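Local coordinates for flavin reductase domain protein (Arthrobacter sp., PDB 2QCK), which probably binds FMN and acts as a flavin reductase-like oxidoreductase, at residues 53-58 and 134-139. Sequence-based numbering, arbitrary orientation.
Sequences FTFNMA and VVVEVV
Phe53 and Phe55 each lay a ring over the valine paired with them, Val136 and Val134, where two antiparallel strands run side by side in the curled beta sheet of this flavin reductase-like domain, consistent with the split barrel of the FMN-binding clan. Both phenylalanines place CG between the backbone N and the carbonyl carbon (chi1 65° and 63°), which swings the rings across the neighbouring strand. Val136 CB sits over one face of the Phe53 ring, 3.9 Å from its centroid and close to the ring normal, a CH-pi contact displaced toward the rim. Val138 CG2 closes on the same ring in its plane, 3.7 Å from Phe53 CD1. The Phe55 ring receives Val134 CB over a face in the same manner, with Phe55 CZ at 3.6 Å from Val134 CB, and the two side chains point the same way; Val136 CG2 lies at its edge. Branched valines suit these places because their methyls spread beneath a flat ring, while Phe53 reaches on to Val75 and Phe55 to Ile73, both of strand 72-77, and fill the interior. The reverse face carries Thr54 and Val135, the non-hydrogen-bonded pair, and turns to the second subunit: Thr54 OG1 hydrogen-bonds Asn56 ND2 of that chain, a bond formed reciprocally between the subunits, Asn56 ND2 also bonds Ser45 O of the second subunit, and Val135 packs on its Phe128. A small hydroxyl residue thus serves a polar link. Phe53 with Val136 and Phe55 with Val134 form hydrogen-bonded pairs with two backbone bonds each; the straightest runs from Val134 N to Phe55 O, 2.8 Å long with 174° at the hydrogen.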
loop_
_atom_site.group_PDB
_atom_site.type_symbol
_atom_site.label_atom_id
_atom_site.label_comp_id
_atom_site.label_asym_id
_atom_site.label_seq_id
_atom_site.Cartn_x
_atom_site.Cartn_y
_atom_site.Cartn_z
ATOM N N PHE A 53 6.999 -5.089 -7.242
ATOM C CA PHE A 53 6.069 -4.661 -6.226
ATOM C C PHE A 53 6.655 -5.013 -4.877
ATOM O O PHE A 53 7.587 -5.787 -4.796
ATOM C CB PHE A 53 4.644 -5.271 -6.370
ATOM C CG PHE A 53 4.558 -6.774 -6.198
ATOM C CD1 PHE A 53 4.691 -7.614 -7.277
ATOM C CD2 PHE A 53 4.211 -7.335 -4.976
ATOM C CE1 PHE A 53 4.571 -8.976 -7.142
ATOM C CE2 PHE A 53 4.118 -8.709 -4.841
ATOM C CZ PHE A 53 4.286 -9.509 -5.922
ATOM N N THR A 54 6.093 -4.400 -3.845
ATOM C CA THR A 54 6.497 -4.628 -2.463
ATOM C C THR A 54 5.282 -4.971 -1.619
ATOM O O THR A 54 4.178 -4.574 -1.957
ATOM C CB THR A 54 7.120 -3.347 -1.899
ATOM O OG1 THR A 54 6.221 -2.263 -2.121
ATOM C CG2 THR A 54 8.415 -3.035 -2.584
ATOM N N PHE A 55 5.491 -5.718 -0.534
ATOM C CA PHE A 55 4.519 -5.809 0.541
ATOM C C PHE A 55 5.251 -6.004 1.872
ATOM O O PHE A 55 6.464 -6.296 1.906
ATOM C CB PHE A 55 3.516 -6.953 0.267
ATOM C CG PHE A 55 4.138 -8.313 0.223
ATOM C CD1 PHE A 55 4.760 -8.769 -0.927
ATOM C CD2 PHE A 55 4.137 -9.158 1.357
ATOM C CE1 PHE A 55 5.315 -10.041 -0.966
ATOM C CE2 PHE A 55 4.732 -10.394 1.305
ATOM C CZ PHE A 55 5.327 -10.831 0.154
ATOM N N ASN A 56 4.513 -5.835 2.957
ATOM C CA ASN A 56 5.020 -6.048 4.289
ATOM C C ASN A 56 4.313 -7.238 4.937
ATOM O O ASN A 56 3.130 -7.519 4.652
ATOM C CB ASN A 56 4.838 -4.794 5.146
ATOM C CG ASN A 56 5.513 -3.554 4.554
ATOM O OD1 ASN A 56 6.501 -3.659 3.828
ATOM N ND2 ASN A 56 4.959 -2.364 4.837
HETATM N N MSE A 57 5.034 -7.948 5.803
HETATM C CA MSE A 57 4.401 -8.995 6.583
HETATM C C MSE A 57 5.108 -9.213 7.881
HETATM O O MSE A 57 6.239 -8.778 8.057
HETATM C CB MSE A 57 4.417 -10.287 5.784
HETATM C CG MSE A 57 5.777 -10.885 5.602
HETATM SE SE MSE A 57 5.670 -12.505 4.527
HETATM C CE MSE A 57 4.587 -13.707 5.600
ATOM N N ALA A 58 4.424 -9.959 8.757
ATOM C CA ALA A 58 4.863 -10.232 10.093
ATOM C C ALA A 58 5.711 -11.503 10.012
ATOM O O ALA A 58 5.315 -12.490 9.362
ATOM C CB ALA A 58 3.649 -10.491 10.996
ATOM N N VAL A 134 9.101 -7.114 1.761
ATOM C CA VAL A 134 9.447 -8.083 0.738
ATOM C C VAL A 134 9.376 -7.353 -0.606
ATOM O O VAL A 134 8.324 -6.761 -0.905
ATOM C CB VAL A 134 8.515 -9.277 0.729
ATOM C CG1 VAL A 134 9.077 -10.320 -0.179
ATOM C CG2 VAL A 134 8.277 -9.843 2.173
ATOM N N VAL A 135 10.462 -7.444 -1.394
ATOM C CA VAL A 135 10.593 -6.866 -2.741
ATOM C C VAL A 135 10.578 -7.976 -3.783
ATOM O O VAL A 135 11.339 -8.921 -3.680
ATOM C CB VAL A 135 11.934 -6.097 -2.912
ATOM C CG1 VAL A 135 12.054 -5.485 -4.371
ATOM C CG2 VAL A 135 12.085 -5.056 -1.836
ATOM N N VAL A 136 9.711 -7.857 -4.788
ATOM C CA VAL A 136 9.455 -8.958 -5.733
ATOM C C VAL A 136 9.601 -8.399 -7.135
ATOM O O VAL A 136 9.065 -7.336 -7.407
ATOM C CB VAL A 136 8.052 -9.418 -5.549
ATOM C CG1 VAL A 136 7.775 -10.616 -6.377
ATOM C CG2 VAL A 136 7.801 -9.701 -4.030
ATOM N N GLU A 137 10.307 -9.111 -8.000
ATOM C CA GLU A 137 10.362 -8.766 -9.418
ATOM C C GLU A 137 9.413 -9.685 -10.196
ATOM O O GLU A 137 9.507 -10.918 -10.099
ATOM C CB GLU A 137 11.788 -8.938 -9.964
ATOM C CG GLU A 137 11.891 -8.502 -11.450
ATOM C CD GLU A 137 13.295 -8.533 -12.040
ATOM O OE1 GLU A 137 14.262 -8.209 -11.334
ATOM O OE2 GLU A 137 13.424 -8.802 -13.247
ATOM N N VAL A 138 8.569 -9.084 -11.031
ATOM C CA VAL A 138 7.473 -9.778 -11.671
ATOM C C VAL A 138 8.020 -10.440 -12.925
ATOM O O VAL A 138 8.725 -9.815 -13.677
ATOM C CB VAL A 138 6.329 -8.794 -12.012
ATOM C CG1 VAL A 138 5.255 -9.431 -12.869
ATOM C CG2 VAL A 138 5.722 -8.273 -10.745
ATOM N N VAL A 139 7.733 -11.721 -13.095
ATOM C CA VAL A 139 8.207 -12.478 -14.260
ATOM C C VAL A 139 7.076 -13.008 -15.138
ATOM O O VAL A 139 7.315 -13.440 -16.286
ATOM C CB VAL A 139 9.137 -13.644 -13.852
ATOM C CG1 VAL A 139 10.409 -13.096 -13.232
ATOM C CG2 VAL A 139 8.429 -14.642 -12.899
#